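Long-range contacts in phage terminase large subunit (Thermus phage G20c, PDB 5M1Q), which powers the ATP-driven translocation of viral DNA into empty capsids and, through its RNase H-like nuclease domain, cuts the genome to begin and end packaging: residues A[2-7]-A[130-135]; A[8-13]-A[135-140]; A[43-48]-A[61-66]; A[146-151]-A[172-177]. All blocks are in the same frame, centred on the assembly; numbering follows the deposited sequence.

In the fold
Contacts 1 and 2 share Gly-135 and lie about 10 Å apart between centres: the N-terminal loop packs on the end of helix 118-133, then runs on into strand 11-18 beside edge strand 138-140. Contact 3, the hairpin of strands 46-52 and 57-64 in the same mixed sheet, is nested along the chain inside the loops closed by both. Contact 4 follows all of them in sequence and crosses helix 143-150 with helix 173-182. It touches each of the other three, with centres 12 to 13 Å away. Contacts 3 and 4 meet at a shared zinc ion, bound by the loop before the hairpin and by helix 173-182, next to the probable nuclease metal site; contacts 1 and 2 lie away from it.

Contact 1 (A[2-7]-A[130-135]); sequences SVFSGL and LLMEKG
The ring of Phe-4 is met obliquely by Met-132, whose methyl CE comes to 3.6 Å from Phe-4 CD1 near the CG-CE1 side of the ring. This is a Met-aromatic contact: Met-132 SD stands 5.0 Å from the centroid of the Phe-4 ring and 47° off its normal, and the two side chains cross at about a right angle. The ring also packs against Ile-125, Leu-128 and Ala-129 of helix 118-133, with Leu-149 and Val-175 from the two neighbouring helices. Met-132 reaches it with CG anti to its backbone N (chi1 -168°) and a bend at chi3 that turns CE toward the ring, while SD runs alongside Leu-7 CD2. The N-terminal loop thus lies against the last turn of helix 118-133, which closes in a Schellman motif at Gly-135. A type I turn from Phe-4 to Leu-7 presents Gly-6 to this turn, its CA 4.0 Å from Glu-133 CA. The Glu-133 chain bends at chi2, and its carboxylate reaches the turn, where OE2 lies 3.2 Å from Gly-6 CA. Ser-5 OG lies 3.1 Å from Glu-133 OE1, a weak hydrogen bond at most.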
# COMPACT_ATOMS: atom_id res chain seq x y z
N SER A 2 -0.04 16.23 12.56
CA SER A 2 -0.57 15.88 13.88
C SER A 2 -0.64 14.36 14.09
O SER A 2 -0.36 13.87 15.19
CB SER A 2 -1.96 16.50 14.08
OG SER A 2 -2.49 16.17 15.36
N VAL A 3 -0.98 13.64 13.03
CA VAL A 3 -1.05 12.18 13.09
C VAL A 3 0.34 11.58 12.93
O VAL A 3 0.70 10.65 13.65
CB VAL A 3 -2.00 11.63 12.00
CG1 VAL A 3 -2.04 10.11 12.04
CG2 VAL A 3 -3.40 12.22 12.17
N PHE A 4 1.11 12.09 11.97
CA PHE A 4 2.46 11.58 11.71
C PHE A 4 3.48 12.53 12.29
O PHE A 4 4.11 13.30 11.57
CB PHE A 4 2.68 11.38 10.22
CG PHE A 4 1.80 10.31 9.62
CD1 PHE A 4 1.93 9.00 10.02
CD2 PHE A 4 0.87 10.62 8.65
CE1 PHE A 4 1.10 8.01 9.49
CE2 PHE A 4 0.05 9.65 8.11
CZ PHE A 4 0.16 8.34 8.54
N SER A 5 3.68 12.41 13.60
CA SER A 5 4.65 13.25 14.29
C SER A 5 6.10 12.84 13.92
O SER A 5 7.04 13.62 14.13
CB SER A 5 4.40 13.22 15.80
OG SER A 5 4.64 11.94 16.32
N GLY A 6 6.28 11.64 13.36
CA GLY A 6 7.58 11.15 12.92
C GLY A 6 7.92 11.35 11.45
O GLY A 6 8.86 10.69 10.96
N LEU A 7 7.23 12.26 10.76
CA LEU A 7 7.52 12.56 9.35
C LEU A 7 8.98 12.83 9.00
O LEU A 7 9.46 12.43 7.93
CB LEU A 7 6.68 13.74 8.85
CG LEU A 7 5.30 13.50 8.28
CD1 LEU A 7 4.71 14.85 7.89
CD2 LEU A 7 5.34 12.56 7.08
N LEU A 130 3.83 4.93 14.33
CA LEU A 130 4.80 4.51 15.34
C LEU A 130 6.06 3.96 14.67
O LEU A 130 7.19 4.30 15.06
CB LEU A 130 4.19 3.47 16.29
CG LEU A 130 5.12 2.98 17.41
CD1 LEU A 130 5.71 4.18 18.17
CD2 LEU A 130 4.37 2.06 18.34
N LEU A 131 5.89 3.14 13.63
CA LEU A 131 7.05 2.69 12.88
C LEU A 131 7.80 3.86 12.27
O LEU A 131 9.03 3.82 12.20
CB LEU A 131 6.65 1.70 11.78
CG LEU A 131 6.15 0.35 12.29
CD1 LEU A 131 5.50 -0.42 11.15
CD2 LEU A 131 7.28 -0.47 12.90
N MET A 132 7.07 4.86 11.78
CA MET A 132 7.70 6.00 11.15
C MET A 132 8.54 6.79 12.15
O MET A 132 9.69 7.15 11.85
CB MET A 132 6.68 6.88 10.49
CG MET A 132 7.26 7.93 9.58
SD MET A 132 6.01 9.07 9.03
CE MET A 132 4.86 7.97 8.17
N GLU A 133 7.98 7.03 13.34
CA GLU A 133 8.70 7.62 14.49
C GLU A 133 10.03 6.94 14.78
O GLU A 133 11.00 7.61 15.15
CB GLU A 133 7.85 7.49 15.76
CG GLU A 133 6.74 8.50 15.87
CD GLU A 133 7.25 9.76 16.53
OE1 GLU A 133 6.80 10.08 17.65
OE2 GLU A 133 8.15 10.37 15.94
N LYS A 134 10.06 5.62 14.64
CA LYS A 134 11.25 4.80 14.91
C LYS A 134 12.25 4.76 13.76
O LYS A 134 13.28 4.07 13.88
CB LYS A 134 10.86 3.38 15.28
CG LYS A 134 10.17 3.31 16.62
CD LYS A 134 9.51 1.97 16.85
CE LYS A 134 8.83 2.00 18.20
NZ LYS A 134 8.23 0.69 18.53
N GLY A 135 11.96 5.44 12.66
CA GLY A 135 12.84 5.44 11.50
C GLY A 135 12.77 4.16 10.69
O GLY A 135 13.71 3.83 9.96

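Contact 2 (A[8-13]-A[135-140]); sequences DMLILL and GQVAVP. With ZN (zinc ion), chain E.
Three backbone hydrogen bonds join Ile-11 and Leu-13 to Val-137 and Val-139 in parallel register. Ile-11 N donates to Val-137 O at 3.0 Å, Ile-11 O accepts from Val-139 N, and Leu-13 N closes the series on Val-139 O at 2.8 Å. All are nearly straight, with 174° at the hydrogen in the last. Weaker CA-H...O contacts supplement them, from Ala-138 CA to Ile-11 O and from Pro-140 CA to Leu-13 O.

Apolar packing is led by Leu-10, just before the strand. It stretches out with CG anti to the backbone N (chi1 -178°), which carries both methyls to the partner segment: CD1 meets Val-137 CG1 at 3.5 Å, and CD2 meets Val-139 CG2 at 3.9 Å. Leu-146 and Leu-149 of helix 143-150 pack on the same leucine. On the face of Ile-11 and Ala-138 the two CB atoms are 3.7 Å apart, and Leu-13 CD1 reaches in to Ala-138 CB. Before the strands pair, Met-9 CB lies 4.1 Å from Gly-135 CA.

Metal coordination is confined to the outer end, where Asp-8 OD1 binds a zinc ion at 2.0 Å and a water is also a ligand; this ion is remote from the nuclease site.

The short segments run at 35° to each other. Strand 138-140 is outermost in the strand order, though Ala-138 also makes a backbone hydrogen bond with Ile-58. The arrangement is a parallel edge pair in the mixed sheet of an RNase H-like domain, its second strand leading into helix 143-150.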
# COMPACT_ATOMS: atom_id res chain seq x y z
N ASP A 8 9.71 13.46 9.92
CA ASP A 8 11.13 13.75 9.67
C ASP A 8 12.02 12.52 9.65
O ASP A 8 13.16 12.57 9.17
CB ASP A 8 11.68 14.72 10.73
CG ASP A 8 11.11 16.09 10.61
OD1 ASP A 8 10.62 16.46 9.53
OD2 ASP A 8 11.15 16.83 11.62
N MET A 9 11.52 11.42 10.20
CA MET A 9 12.25 10.18 10.25
C MET A 9 11.93 9.24 9.08
O MET A 9 12.55 8.20 8.97
CB MET A 9 12.00 9.47 11.59
CG MET A 9 12.46 10.21 12.84
SD MET A 9 14.24 10.60 12.86
CE MET A 9 14.96 9.01 13.19
N LEU A 10 10.97 9.62 8.24
CA LEU A 10 10.65 8.86 7.04
C LEU A 10 11.85 8.83 6.12
O LEU A 10 12.41 9.88 5.79
CB LEU A 10 9.46 9.50 6.32
CG LEU A 10 8.92 8.85 5.06
CD1 LEU A 10 8.35 7.49 5.42
CD2 LEU A 10 7.85 9.73 4.43
N ILE A 11 12.26 7.63 5.71
CA ILE A 11 13.38 7.48 4.80
C ILE A 11 12.86 7.67 3.37
O ILE A 11 11.80 7.15 2.99
CB ILE A 11 14.05 6.12 4.98
CG1 ILE A 11 14.70 6.03 6.36
CG2 ILE A 11 15.07 5.87 3.87
CD1 ILE A 11 15.63 7.19 6.68
N LEU A 12 13.62 8.44 2.58
CA LEU A 12 13.21 8.87 1.26
C LEU A 12 14.03 8.16 0.19
O LEU A 12 15.19 8.50 -0.07
CB LEU A 12 13.44 10.38 1.17
CG LEU A 12 12.68 11.17 2.21
CD1 LEU A 12 12.94 12.66 1.99
CD2 LEU A 12 11.19 10.87 2.16
N LEU A 13 13.43 7.16 -0.45
CA LEU A 13 14.16 6.27 -1.32
C LEU A 13 14.21 6.78 -2.77
O LEU A 13 13.20 7.25 -3.29
CB LEU A 13 13.49 4.89 -1.35
CG LEU A 13 13.42 4.17 -0.01
CD1 LEU A 13 12.46 2.98 -0.08
CD2 LEU A 13 14.79 3.75 0.45
N GLY A 135 11.96 5.44 12.66
CA GLY A 135 12.84 5.44 11.50
C GLY A 135 12.77 4.16 10.69
O GLY A 135 13.71 3.83 9.96
N GLN A 136 11.63 3.45 10.77
CA GLN A 136 11.51 2.14 10.13
C GLN A 136 10.64 2.11 8.88
O GLN A 136 10.35 1.04 8.35
CB GLN A 136 10.98 1.14 11.15
CG GLN A 136 12.01 0.81 12.22
CD GLN A 136 11.57 -0.39 12.98
OE1 GLN A 136 12.22 -1.44 12.94
NE2 GLN A 136 10.42 -0.27 13.60
N VAL A 137 10.18 3.27 8.43
CA VAL A 137 9.39 3.37 7.24
C VAL A 137 10.24 4.05 6.16
O VAL A 137 10.85 5.10 6.41
CB VAL A 137 8.07 4.14 7.50
CG1 VAL A 137 7.24 4.27 6.23
CG2 VAL A 137 7.28 3.42 8.56
N ALA A 138 10.24 3.45 4.97
CA ALA A 138 11.03 3.95 3.84
C ALA A 138 10.19 3.85 2.60
O ALA A 138 9.68 2.77 2.28
CB ALA A 138 12.32 3.17 3.68
N VAL A 139 9.99 4.98 1.92
CA VAL A 139 9.09 5.07 0.79
C VAL A 139 9.77 5.82 -0.36
O VAL A 139 10.73 6.58 -0.12
CB VAL A 139 7.76 5.79 1.15
CG1 VAL A 139 7.09 5.10 2.31
CG2 VAL A 139 7.98 7.27 1.46
N PRO A 140 9.29 5.62 -1.61
CA PRO A 140 9.87 6.37 -2.73
C PRO A 140 9.76 7.89 -2.48
O PRO A 140 8.73 8.37 -1.99
CB PRO A 140 9.00 5.96 -3.93
CG PRO A 140 8.45 4.63 -3.55
CD PRO A 140 8.22 4.72 -2.06
ZN ZN E . 10.12 18.36 9.38
O HOH W 1 7.86 18.19 10.13

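Contact 3 (A[43-48]-A[61-66]); sequences QDYSVF and LERMNG. With ZN (zinc ion), chain B.
Ser-46 and Met-64 form a hydrogen-bonded antiparallel pair in which each backbone N-H is taken up by the other's carbonyl, Ser-46 N to Met-64 O at 2.9 Å and Met-64 N to Ser-46 O at 3.1 Å. Phe-48 and Glu-62 repeat the exchange. Between them Val-47 and Arg-63 are a non-hydrogen-bonded pair, their backbones bonding instead to Asp-38 and Thr-20 respectively. Beyond the strands, Asn-65 extends the pairing through its side chain: ND2 donates to Gln-43 O at 3.0 Å, and this oxygen lies nearly in the amide plane. Its chi1 of 71° places the amide there and over the Tyr-45 ring at once. Asn-65 CB makes a CH-pi contact with one face of that ring. The Arg-63 guanidinium lies flat on the opposite face, its CZ 3.5 Å from the Tyr-45 centroid and the planes at 9°, a cation-pi stack. The extended Arg-63 chain passes Val-47 CG2 on the way. The buried polar ends of Ser-46 and Glu-62 are satisfied by other residues: Ser-46 OG bonds to Gln-72 and Gly-40, and Glu-62 OE2 to Thr-20. Asp-44 OD1 binds a zinc ion at 2.0 Å and accepts a weak bond from Tyr-45 N; His-171 and Asp-173 complete the protein ligands. The whole is a beta hairpin of the RNase H-like sheet, whose open end carries Asp-44, a ligand of a zinc site that shares Asp-173 with the probable catalytic magnesium site.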
# COMPACT_ATOMS: atom_id res chain seq x y z
N GLN A 43 -12.59 7.97 -10.57
CA GLN A 43 -11.53 8.97 -10.56
C GLN A 43 -10.74 8.90 -9.24
O GLN A 43 -9.70 9.55 -9.11
CB GLN A 43 -12.08 10.38 -10.81
CG GLN A 43 -12.56 10.59 -12.25
CD GLN A 43 -11.41 10.74 -13.25
OE1 GLN A 43 -11.34 9.99 -14.23
NE2 GLN A 43 -10.52 11.69 -13.00
N ASP A 44 -11.24 8.14 -8.25
CA ASP A 44 -10.46 7.87 -7.03
C ASP A 44 -9.37 6.84 -7.35
O ASP A 44 -9.50 6.03 -8.28
CB ASP A 44 -11.35 7.36 -5.88
CG ASP A 44 -10.72 7.59 -4.50
OD1 ASP A 44 -9.71 8.32 -4.45
OD2 ASP A 44 -11.23 7.07 -3.49
N TYR A 45 -8.31 6.87 -6.54
CA TYR A 45 -7.11 6.07 -6.81
C TYR A 45 -7.10 4.74 -6.11
O TYR A 45 -7.51 4.62 -4.94
CB TYR A 45 -5.87 6.85 -6.40
CG TYR A 45 -5.63 8.04 -7.28
CD1 TYR A 45 -6.28 9.25 -7.04
CD2 TYR A 45 -4.76 7.95 -8.37
CE1 TYR A 45 -6.06 10.35 -7.87
CE2 TYR A 45 -4.55 9.04 -9.20
CZ TYR A 45 -5.20 10.23 -8.94
OH TYR A 45 -4.98 11.31 -9.76
N SER A 46 -6.58 3.75 -6.82
CA SER A 46 -6.16 2.51 -6.22
C SER A 46 -4.65 2.56 -6.02
O SER A 46 -3.91 3.09 -6.87
CB SER A 46 -6.52 1.35 -7.11
OG SER A 46 -7.91 1.38 -7.35
N VAL A 47 -4.19 2.01 -4.90
CA VAL A 47 -2.75 2.03 -4.60
C VAL A 47 -2.30 0.69 -4.04
O VAL A 47 -2.89 0.18 -3.07
CB VAL A 47 -2.39 3.13 -3.59
CG1 VAL A 47 -0.89 3.14 -3.32
CG2 VAL A 47 -2.91 4.50 -4.06
N PHE A 48 -1.23 0.14 -4.59
CA PHE A 48 -0.67 -1.12 -4.18
C PHE A 48 0.79 -0.89 -3.73
O PHE A 48 1.61 -0.46 -4.53
CB PHE A 48 -0.71 -2.16 -5.31
CG PHE A 48 -2.01 -2.24 -6.06
CD1 PHE A 48 -3.24 -2.14 -5.40
CD2 PHE A 48 -2.02 -2.44 -7.45
CE1 PHE A 48 -4.45 -2.22 -6.08
CE2 PHE A 48 -3.23 -2.51 -8.14
CZ PHE A 48 -4.43 -2.40 -7.47
N LEU A 61 5.76 0.87 -5.54
CA LEU A 61 4.45 1.40 -5.22
C LEU A 61 3.75 1.69 -6.53
O LEU A 61 4.31 2.39 -7.39
CB LEU A 61 4.55 2.64 -4.34
CG LEU A 61 3.22 3.22 -3.81
CD1 LEU A 61 3.40 3.85 -2.42
CD2 LEU A 61 2.61 4.22 -4.78
N GLU A 62 2.55 1.16 -6.70
CA GLU A 62 1.76 1.35 -7.92
C GLU A 62 0.50 2.12 -7.61
O GLU A 62 -0.19 1.84 -6.63
CB GLU A 62 1.44 0.01 -8.57
CG GLU A 62 0.75 0.21 -9.92
CD GLU A 62 0.71 -1.01 -10.81
OE1 GLU A 62 1.12 -2.11 -10.40
OE2 GLU A 62 0.24 -0.84 -11.96
N ARG A 63 0.19 3.13 -8.42
CA ARG A 63 -0.96 3.99 -8.17
C ARG A 63 -1.61 4.34 -9.49
O ARG A 63 -0.91 4.70 -10.43
CB ARG A 63 -0.53 5.26 -7.44
CG ARG A 63 -1.64 6.27 -7.22
CD ARG A 63 -1.16 7.33 -6.26
NE ARG A 63 -2.15 8.34 -5.93
CZ ARG A 63 -2.31 9.52 -6.54
NH1 ARG A 63 -1.57 9.89 -7.58
NH2 ARG A 63 -3.26 10.35 -6.09
N MET A 64 -2.94 4.23 -9.56
CA MET A 64 -3.68 4.54 -10.78
C MET A 64 -5.11 4.96 -10.47
O MET A 64 -5.70 4.54 -9.49
CB MET A 64 -3.70 3.32 -11.71
CG MET A 64 -4.49 2.14 -11.16
SD MET A 64 -4.07 0.56 -11.92
CE MET A 64 -2.55 0.19 -11.04
N ASN A 65 -5.65 5.81 -11.33
CA ASN A 65 -7.09 6.07 -11.36
C ASN A 65 -7.60 5.99 -12.79
O ASN A 65 -6.82 5.88 -13.73
CB ASN A 65 -7.45 7.42 -10.73
CG ASN A 65 -7.03 8.63 -11.57
OD1 ASN A 65 -6.10 8.57 -12.38
ND2 ASN A 65 -7.71 9.75 -11.34
N GLY A 66 -8.91 6.03 -12.94
CA GLY A 66 -9.54 5.96 -14.26
C GLY A 66 -9.34 4.64 -14.98
O GLY A 66 -9.49 4.57 -16.20
ZN ZN B . -8.61 9.00 -2.91
O HOH W 2 -9.32 9.27 -0.83

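Contact 4 (A[146-151]-A[172-177]); sequences LDELRN and DDIVMS. With ZN (zinc ion), chain D; ZN (zinc ion), chain B.
Glu-148 carries this contact, reaching from helix 143-150 to the first turn of helix 173-182. Its CB lies 4.0 Å from Val-175 CG2, and CG approaches Ile-174 CD1 at 3.9 Å. With CG anti to the carbonyl carbon (chi1 -72°) and a bend at chi2, the chain crosses Ile-174 at about a right angle, so that CD and OE2 run over the Ile-174 methyl CD1. At the tip, OE1 accepts a hydrogen bond from Ile-174 N at 2.9 Å, on its syn side but 33° out of the carboxylate plane; the bond is bent. An N-H of the first helical turn, where no preceding turn supplies carbonyls, is thereby bound by a carboxylate. The other oxygen, OE2, has a long, weak ion pair to Arg-63. A water lies between Glu-148 OE2 and Asp-173 OD2, donating to OD2 at 3.0 Å; its separation from OE2 is doubtfully short.

The two short helical segments cross at -85°, near perpendicular, with their axes 8.9 Å apart, in the helical layer that covers the sheet of this RNase H-like nuclease. Through the water, Glu-148 probably belongs to the second shell of the metal centre. Asp-173 spans two zinc ions, OD1 binding one at 2.0 Å and OD2 the other at 2.1 Å; Asp-38 also binds the first, and Asp-44 and His-171 the second. Asp-172 holds the N-cap position but makes no capping bond; its OD2 forms a salt bridge with Lys-121, and OD1 accepts from a water bound to the first zinc ion. On the flank away from the metals, Leu-149 CD2 packs against Val-175 CG2.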
# COMPACT_ATOMS: atom_id res chain seq x y z
N LEU A 146 4.60 12.00 -0.44
CA LEU A 146 4.95 12.82 0.71
C LEU A 146 3.85 13.83 1.09
O LEU A 146 3.62 14.06 2.27
CB LEU A 146 6.28 13.52 0.47
CG LEU A 146 7.42 12.54 0.18
CD1 LEU A 146 8.69 13.25 -0.28
CD2 LEU A 146 7.69 11.68 1.40
N ASP A 147 3.17 14.39 0.09
CA ASP A 147 2.04 15.32 0.32
C ASP A 147 0.85 14.65 1.02
O ASP A 147 0.29 15.23 1.96
CB ASP A 147 1.55 15.92 -1.01
CG ASP A 147 2.50 16.98 -1.60
OD1 ASP A 147 3.38 17.52 -0.89
OD2 ASP A 147 2.37 17.28 -2.80
N GLU A 148 0.50 13.43 0.61
CA GLU A 148 -0.57 12.67 1.28
C GLU A 148 -0.22 12.41 2.73
O GLU A 148 -1.08 12.51 3.58
CB GLU A 148 -0.87 11.32 0.60
CG GLU A 148 -1.59 11.46 -0.74
CD GLU A 148 -2.54 10.32 -1.11
OE1 GLU A 148 -2.79 9.38 -0.31
OE2 GLU A 148 -3.03 10.38 -2.24
N LEU A 149 1.04 12.06 3.01
CA LEU A 149 1.45 11.82 4.39
C LEU A 149 1.46 13.12 5.20
O LEU A 149 0.93 13.16 6.30
CB LEU A 149 2.81 11.13 4.45
CG LEU A 149 2.81 9.66 4.01
CD1 LEU A 149 4.24 9.16 3.80
CD2 LEU A 149 2.10 8.77 5.02
N ARG A 150 2.05 14.17 4.62
CA ARG A 150 2.15 15.47 5.29
C ARG A 150 0.78 16.09 5.57
O ARG A 150 0.59 16.71 6.62
CB ARG A 150 3.00 16.43 4.45
CG ARG A 150 3.31 17.76 5.13
CD ARG A 150 4.10 18.69 4.23
NE ARG A 150 5.27 18.04 3.63
CZ ARG A 150 5.38 17.58 2.38
NH1 ARG A 150 4.38 17.70 1.51
NH2 ARG A 150 6.53 17.02 1.99
N ASN A 151 -0.16 15.91 4.65
CA ASN A 151 -1.50 16.51 4.77
C ASN A 151 -2.55 15.57 5.34
O ASN A 151 -3.72 15.95 5.41
CB ASN A 151 -1.97 17.03 3.41
CG ASN A 151 -1.02 18.07 2.81
OD1 ASN A 151 -0.74 18.05 1.62
ND2 ASN A 151 -0.51 18.97 3.63
N ASP A 172 -6.29 10.01 0.66
CA ASP A 172 -5.48 9.23 1.61
C ASP A 172 -5.23 7.79 1.14
O ASP A 172 -4.82 6.94 1.93
CB ASP A 172 -6.12 9.24 3.00
CG ASP A 172 -7.38 8.37 3.10
OD1 ASP A 172 -7.92 7.88 2.08
OD2 ASP A 172 -7.85 8.16 4.25
N ASP A 173 -5.43 7.50 -0.14
CA ASP A 173 -5.27 6.14 -0.65
C ASP A 173 -3.83 5.60 -0.53
O ASP A 173 -3.64 4.40 -0.28
CB ASP A 173 -5.69 6.05 -2.11
CG ASP A 173 -6.94 6.82 -2.39
OD1 ASP A 173 -8.02 6.32 -2.03
OD2 ASP A 173 -6.79 7.95 -2.90
N ILE A 174 -2.84 6.48 -0.71
CA ILE A 174 -1.44 6.08 -0.52
C ILE A 174 -1.18 5.75 0.93
O ILE A 174 -0.56 4.72 1.22
CB ILE A 174 -0.45 7.16 -1.01
CG1 ILE A 174 -0.63 7.38 -2.51
CG2 ILE A 174 0.99 6.78 -0.69
CD1 ILE A 174 0.00 8.66 -3.01
N VAL A 175 -1.67 6.60 1.84
CA VAL A 175 -1.50 6.37 3.26
C VAL A 175 -2.08 5.03 3.67
O VAL A 175 -1.41 4.25 4.37
CB VAL A 175 -2.12 7.48 4.12
CG1 VAL A 175 -1.83 7.24 5.58
CG2 VAL A 175 -1.57 8.85 3.72
N MET A 176 -3.29 4.75 3.22
CA MET A 176 -3.92 3.50 3.59
C MET A 176 -3.22 2.28 3.02
O MET A 176 -3.06 1.27 3.70
CB MET A 176 -5.40 3.53 3.21
CG MET A 176 -6.20 4.55 4.00
SD MET A 176 -6.03 4.39 5.79
CE MET A 176 -6.46 2.68 6.06
N SER A 177 -2.77 2.37 1.78
CA SER A 177 -2.02 1.27 1.19
C SER A 177 -0.71 0.99 1.96
O SER A 177 -0.37 -0.15 2.26
CB SER A 177 -1.72 1.61 -0.26
OG SER A 177 -0.87 0.65 -0.83
ZN ZN D . -8.91 4.82 -1.03
ZN ZN B . -8.61 9.00 -2.91
O HOH W 3 -4.08 8.75 -3.85
O HOH W 2 -9.32 9.27 -0.83
O HOH W 4 -8.43 5.42 0.89
O HOH W 5 -10.61 6.33 -1.03
O HOH W 6 -8.98 3.98 -2.81
O HOH W 7 -10.14 3.39 -0.49